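Long-range contact in hypothetical protein Atu0636 (Agrobacterium tumefaciens, PDB 2OZV), which is of uncharacterised function but is predicted to be an O-methyltransferase, transferring a methyl group to an oxygen of a substrate: residues A215-E227 with F236-N250. Sequence-based numbering, arbitrary orientation.
Sequences ARLTFRAPLIMHE and FVDDLNNGRAAYARN
Arg220 lies between Tyr247 and Asn250. Its NH1 gives a nearly straight hydrogen bond to Ala248 O (3.0 Å, 169°), in the guanidinium plane and on a carbonyl lone pair. Asn250 OD1 sits over one face of the guanidinium, 3.3 Å from Arg220 CZ. Tyr247 OH covers the opposite face, 3.5 Å from Arg220 CZ; the guanidinium and phenol ring planes are 45° apart. Water 2 bridges Arg220 NH2 and Ala248 O; water 3 joins Ala221 O to Tyr247 OH.

Leu223 CD2 meets the edge of the Phe236 ring at CD2 (3.7 Å). Val237 CG2 packs against Ile224 O. These contacts seat helix 235-241 by the end of strand 218-224, the last of its own chain's sheet. The Phe219 backbone hydrogen-bonds to the second subunit.

Glu190 of the adjacent strand 186-195 forms a salt bridge with Arg220 NH1 and accepts a hydrogen bond from Asn250 N. Thr192 OG1 is hydrogen-bonded to Tyr247 OH. Asn250 ND2 hydrogen-bonds to Asp201 OD1 of the second subunit, so Asn250 takes part in the interface. The Glu190 carboxylate probably offsets the Arg220 charge. Ala248 O, water 2 and the oxygens over both faces probably limit the guanidinium's turning, tying the C-terminal segment to strand 218-224.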
loop_
_atom_site.group_PDB
_atom_site.type_symbol
_atom_site.label_atom_id
_atom_site.label_comp_id
_atom_site.label_asym_id
_atom_site.label_seq_id
_atom_site.Cartn_x
_atom_site.Cartn_y
_atom_site.Cartn_z
ATOM N N ALA B 215 3.671 -11.879 -11.674
ATOM C CA ALA B 215 3.537 -10.429 -11.904
ATOM C C ALA B 215 3.708 -9.628 -10.617
ATOM O O ALA B 215 3.226 -10.052 -9.541
ATOM C CB ALA B 215 2.193 -10.110 -12.536
ATOM N N ARG B 216 4.373 -8.477 -10.722
ATOM C CA ARG B 216 4.577 -7.586 -9.582
ATOM C C ARG B 216 3.277 -6.885 -9.199
ATOM O O ARG B 216 2.364 -6.746 -10.020
ATOM C CB ARG B 216 5.655 -6.547 -9.893
ATOM C CG ARG B 216 7.013 -7.153 -10.158
ATOM C CD ARG B 216 7.985 -6.812 -9.045
ATOM N NE ARG B 216 9.373 -6.977 -9.468
ATOM C CZ ARG B 216 10.121 -8.040 -9.183
ATOM N NH1 ARG B 216 9.612 -9.043 -8.474
ATOM N NH2 ARG B 216 11.377 -8.107 -9.610
ATOM N N LEU B 217 3.202 -6.433 -7.953
ATOM C CA LEU B 217 1.985 -5.857 -7.451
ATOM C C LEU B 217 1.590 -4.535 -8.149
ATOM O O LEU B 217 2.432 -3.827 -8.759
ATOM C CB LEU B 217 2.045 -5.698 -5.934
ATOM C CG LEU B 217 2.886 -4.571 -5.356
ATOM C CD1 LEU B 217 2.168 -3.193 -5.381
ATOM C CD2 LEU B 217 3.172 -4.969 -3.897
ATOM N N THR B 218 0.311 -4.219 -8.038
ATOM C CA THR B 218 -0.283 -3.017 -8.614
ATOM C C THR B 218 -1.171 -2.398 -7.535
ATOM O O THR B 218 -1.924 -3.148 -6.869
ATOM C CB THR B 218 -1.194 -3.474 -9.804
ATOM O OG1 THR B 218 -0.360 -3.949 -10.861
ATOM C CG2 THR B 218 -2.014 -2.336 -10.310
ATOM N N PHE B 219 -1.113 -1.063 -7.346
ATOM C CA PHE B 219 -2.166 -0.383 -6.597
ATOM C C PHE B 219 -3.174 0.187 -7.566
ATOM O O PHE B 219 -2.858 1.080 -8.385
ATOM C CB PHE B 219 -1.610 0.762 -5.707
ATOM C CG PHE B 219 -0.923 0.292 -4.437
ATOM C CD1 PHE B 219 0.419 -0.111 -4.456
ATOM C CD2 PHE B 219 -1.636 0.252 -3.224
ATOM C CE1 PHE B 219 1.057 -0.549 -3.279
ATOM C CE2 PHE B 219 -0.991 -0.158 -2.037
ATOM C CZ PHE B 219 0.356 -0.569 -2.088
ATOM N N ARG B 220 -4.410 -0.287 -7.457
ATOM C CA ARG B 220 -5.501 0.235 -8.304
ATOM C C ARG B 220 -5.924 1.621 -7.839
ATOM O O ARG B 220 -5.650 2.011 -6.687
ATOM C CB ARG B 220 -6.720 -0.719 -8.230
ATOM C CG ARG B 220 -6.454 -2.116 -8.796
ATOM C CD ARG B 220 -6.362 -2.123 -10.322
ATOM N NE ARG B 220 -7.532 -1.482 -10.941
ATOM C CZ ARG B 220 -8.681 -2.106 -11.230
ATOM N NH1 ARG B 220 -8.824 -3.416 -10.994
ATOM N NH2 ARG B 220 -9.695 -1.429 -11.786
ATOM N N ALA B 221 -6.603 2.378 -8.702
ATOM C CA ALA B 221 -7.238 3.631 -8.243
ATOM C C ALA B 221 -8.140 3.269 -7.054
ATOM O O ALA B 221 -8.761 2.202 -7.046
ATOM C CB ALA B 221 -8.069 4.293 -9.367
ATOM N N PRO B 222 -8.204 4.139 -6.052
ATOM C CA PRO B 222 -8.930 3.758 -4.828
ATOM C C PRO B 222 -10.421 3.866 -5.004
ATOM O O PRO B 222 -10.887 4.507 -5.968
ATOM C CB PRO B 222 -8.454 4.806 -3.809
ATOM C CG PRO B 222 -8.234 6.023 -4.663
ATOM C CD PRO B 222 -7.594 5.482 -5.933
ATOM N N LEU B 223 -11.162 3.210 -4.112
ATOM C CA LEU B 223 -12.617 3.429 -4.030
ATOM C C LEU B 223 -12.896 4.449 -2.939
ATOM O O LEU B 223 -12.357 4.327 -1.828
ATOM C CB LEU B 223 -13.329 2.123 -3.744
ATOM C CG LEU B 223 -13.176 1.032 -4.812
ATOM C CD1 LEU B 223 -13.784 -0.275 -4.328
ATOM C CD2 LEU B 223 -13.850 1.467 -6.107
ATOM N N ILE B 224 -13.710 5.460 -3.260
ATOM C CA ILE B 224 -14.133 6.464 -2.288
ATOM C C ILE B 224 -15.595 6.157 -2.004
ATOM O O ILE B 224 -16.427 6.141 -2.936
ATOM C CB ILE B 224 -13.952 7.903 -2.821
ATOM C CG1 ILE B 224 -12.562 8.076 -3.484
ATOM C CG2 ILE B 224 -14.222 8.954 -1.724
ATOM C CD1 ILE B 224 -11.350 8.001 -2.558
HETATM N N MSE B 225 -15.902 5.880 -0.740
HETATM C CA MSE B 225 -17.244 5.431 -0.330
HETATM C C MSE B 225 -18.336 6.488 -0.556
HETATM O O MSE B 225 -19.410 6.181 -1.083
HETATM C CB MSE B 225 -17.237 5.056 1.153
HETATM C CG MSE B 225 -16.551 3.759 1.501
HETATM SE SE MSE B 225 -16.035 3.715 3.411
HETATM C CE MSE B 225 -17.637 4.352 4.306
ATOM N N HIS B 226 -18.047 7.717 -0.142
ATOM C CA HIS B 226 -19.025 8.819 -0.104
ATOM C C HIS B 226 -18.495 10.113 -0.722
ATOM O O HIS B 226 -17.292 10.358 -0.713
ATOM C CB HIS B 226 -19.414 9.136 1.353
ATOM C CG HIS B 226 -19.936 7.962 2.116
ATOM N ND1 HIS B 226 -21.229 7.497 1.980
ATOM C CD2 HIS B 226 -19.343 7.159 3.031
ATOM C CE1 HIS B 226 -21.404 6.452 2.770
ATOM N NE2 HIS B 226 -20.274 6.221 3.414
ATOM N N GLU B 227 -19.392 10.965 -1.228
ATOM C CA GLU B 227 -19.008 12.337 -1.563
ATOM C C GLU B 227 -18.970 13.112 -0.252
ATOM O O GLU B 227 -19.630 12.720 0.728
ATOM C CB GLU B 227 -19.991 13.028 -2.531
ATOM C CG GLU B 227 -20.344 12.264 -3.809
ATOM C CD GLU B 227 -19.189 12.143 -4.806
ATOM O OE1 GLU B 227 -18.166 12.859 -4.657
ATOM O OE2 GLU B 227 -19.319 11.314 -5.748
ATOM N N PHE B 236 -20.453 4.093 -8.234
ATOM C CA PHE B 236 -19.849 2.772 -8.438
ATOM C C PHE B 236 -19.990 1.913 -7.186
ATOM O O PHE B 236 -20.385 0.754 -7.269
ATOM C CB PHE B 236 -18.377 2.838 -8.881
ATOM C CG PHE B 236 -17.776 1.480 -9.198
ATOM C CD1 PHE B 236 -18.325 0.671 -10.201
ATOM C CD2 PHE B 236 -16.665 1.010 -8.502
ATOM C CE1 PHE B 236 -17.772 -0.582 -10.497
ATOM C CE2 PHE B 236 -16.110 -0.239 -8.798
ATOM C CZ PHE B 236 -16.655 -1.028 -9.792
ATOM N N VAL B 237 -19.669 2.495 -6.030
ATOM C CA VAL B 237 -19.755 1.781 -4.754
ATOM C C VAL B 237 -21.202 1.412 -4.427
ATOM O O VAL B 237 -21.479 0.327 -3.888
ATOM C CB VAL B 237 -19.105 2.595 -3.615
ATOM C CG1 VAL B 237 -19.329 1.938 -2.250
ATOM C CG2 VAL B 237 -17.607 2.769 -3.902
ATOM N N ASP B 238 -22.127 2.290 -4.775
ATOM C CA ASP B 238 -23.526 1.968 -4.561
ATOM C C ASP B 238 -23.960 0.734 -5.360
ATOM O O ASP B 238 -24.666 -0.121 -4.819
ATOM C CB ASP B 238 -24.434 3.160 -4.847
ATOM C CG ASP B 238 -25.820 2.965 -4.281
ATOM O OD1 ASP B 238 -25.953 2.712 -3.055
ATOM O OD2 ASP B 238 -26.772 3.023 -5.076
ATOM N N ASP B 239 -23.542 0.646 -6.628
ATOM C CA ASP B 239 -23.736 -0.564 -7.443
ATOM C C ASP B 239 -23.121 -1.821 -6.806
ATOM O O ASP B 239 -23.745 -2.894 -6.818
ATOM C CB ASP B 239 -23.164 -0.376 -8.851
ATOM C CG ASP B 239 -24.028 0.504 -9.724
ATOM O OD1 ASP B 239 -25.240 0.614 -9.442
ATOM O OD2 ASP B 239 -23.488 1.084 -10.694
ATOM N N LEU B 240 -21.906 -1.703 -6.270
ATOM C CA LEU B 240 -21.267 -2.825 -5.587
ATOM C C LEU B 240 -22.126 -3.255 -4.392
ATOM O O LEU B 240 -22.410 -4.450 -4.215
ATOM C CB LEU B 240 -19.844 -2.479 -5.148
ATOM C CG LEU B 240 -18.842 -2.158 -6.259
ATOM C CD1 LEU B 240 -17.491 -1.926 -5.611
ATOM C CD2 LEU B 240 -18.767 -3.236 -7.366
ATOM N N ASN B 241 -22.576 -2.273 -3.614
ATOM C CA ASN B 241 -23.417 -2.530 -2.445
ATOM C C ASN B 241 -24.745 -3.232 -2.738
ATOM O O ASN B 241 -25.171 -4.099 -1.966
ATOM C CB ASN B 241 -23.653 -1.235 -1.664
ATOM C CG ASN B 241 -24.129 -1.491 -0.251
ATOM O OD1 ASN B 241 -23.466 -2.185 0.530
ATOM N ND2 ASN B 241 -25.284 -0.932 0.089
ATOM N N ASN B 242 -25.379 -2.868 -3.851
ATOM C CA ASN B 242 -26.644 -3.457 -4.272
ATOM C C ASN B 242 -26.488 -4.840 -4.909
ATOM O O ASN B 242 -27.483 -5.465 -5.266
ATOM C CB ASN B 242 -27.380 -2.536 -5.267
ATOM C CG ASN B 242 -27.833 -1.204 -4.644
ATOM O OD1 ASN B 242 -28.381 -0.340 -5.342
ATOM N ND2 ASN B 242 -27.590 -1.030 -3.338
ATOM N N GLY B 243 -25.252 -5.315 -5.077
ATOM C CA GLY B 243 -25.033 -6.560 -5.823
ATOM C C GLY B 243 -25.287 -6.366 -7.309
ATOM O O GLY B 243 -25.467 -7.333 -8.046
ATOM N N ARG B 244 -25.288 -5.106 -7.746
ATOM C CA ARG B 244 -25.557 -4.725 -9.134
ATOM C C ARG B 244 -24.333 -4.800 -10.056
ATOM O O ARG B 244 -24.453 -4.611 -11.279
ATOM C CB ARG B 244 -26.142 -3.306 -9.185
ATOM C CG ARG B 244 -27.632 -3.234 -8.846
ATOM C CD ARG B 244 -28.232 -1.926 -9.360
ATOM N NE ARG B 244 -29.703 -1.830 -9.355
ATOM C CZ ARG B 244 -30.586 -2.829 -9.213
ATOM N NH1 ARG B 244 -30.192 -4.091 -9.035
ATOM N NH2 ARG B 244 -31.894 -2.552 -9.240
ATOM N N ALA B 245 -23.159 -5.060 -9.471
ATOM C CA ALA B 245 -21.911 -5.053 -10.216
ATOM C C ALA B 245 -20.809 -5.802 -9.483
ATOM O O ALA B 245 -20.831 -5.942 -8.258
ATOM C CB ALA B 245 -21.450 -3.597 -10.499
ATOM N N ALA B 246 -19.839 -6.277 -10.258
ATOM C CA ALA B 246 -18.577 -6.770 -9.726
ATOM C C ALA B 246 -17.497 -5.698 -9.876
ATOM O O ALA B 246 -17.616 -4.782 -10.679
ATOM C CB ALA B 246 -18.160 -8.022 -10.455
ATOM N N TYR B 247 -16.443 -5.852 -9.099
ATOM C CA TYR B 247 -15.246 -5.020 -9.258
ATOM C C TYR B 247 -14.150 -5.938 -9.797
ATOM O O TYR B 247 -13.555 -6.715 -9.040
ATOM C CB TYR B 247 -14.899 -4.394 -7.921
ATOM C CG TYR B 247 -13.562 -3.644 -7.914
ATOM C CD1 TYR B 247 -13.175 -2.877 -9.015
ATOM C CD2 TYR B 247 -12.673 -3.749 -6.839
ATOM C CE1 TYR B 247 -11.943 -2.198 -9.035
ATOM C CE2 TYR B 247 -11.441 -3.067 -6.849
ATOM C CZ TYR B 247 -11.099 -2.297 -7.938
ATOM O OH TYR B 247 -9.884 -1.659 -7.967
ATOM N N ALA B 248 -13.909 -5.835 -11.105
ATOM C CA ALA B 248 -13.049 -6.769 -11.820
ATOM C C ALA B 248 -11.567 -6.342 -11.764
ATOM O O ALA B 248 -11.251 -5.145 -11.607
ATOM C CB ALA B 248 -13.516 -6.882 -13.273
ATOM N N ARG B 249 -10.676 -7.319 -11.888
ATOM C CA ARG B 249 -9.233 -7.057 -12.036
ATOM C C ARG B 249 -8.955 -6.361 -13.379
ATOM O O ARG B 249 -9.779 -6.415 -14.309
ATOM C CB ARG B 249 -8.433 -8.363 -11.903
ATOM C CG ARG B 249 -8.412 -8.943 -10.496
ATOM C CD ARG B 249 -7.731 -10.314 -10.433
ATOM N NE ARG B 249 -6.398 -10.343 -11.060
ATOM C CZ ARG B 249 -5.269 -10.019 -10.428
ATOM N NH1 ARG B 249 -5.301 -9.590 -9.152
ATOM N NH2 ARG B 249 -4.108 -10.098 -11.094
ATOM N N ASN B 250 -7.795 -5.701 -13.481
ATOM C CA ASN B 250 -7.333 -5.172 -14.774
ATOM C C ASN B 250 -7.264 -6.267 -15.835
ATOM O O ASN B 250 -6.889 -7.398 -15.539
ATOM C CB ASN B 250 -5.950 -4.523 -14.625
ATOM C CG ASN B 250 -6.023 -3.129 -14.011
ATOM O OD1 ASN B 250 -7.061 -2.473 -14.088
ATOM N ND2 ASN B 250 -4.919 -2.677 -13.386
HETATM O O HOH W 1 -2.646 -4.420 -13.385
HETATM O O HOH W 2 -12.115 -2.879 -12.575
HETATM O O HOH W 3 -9.994 0.876 -9.008
#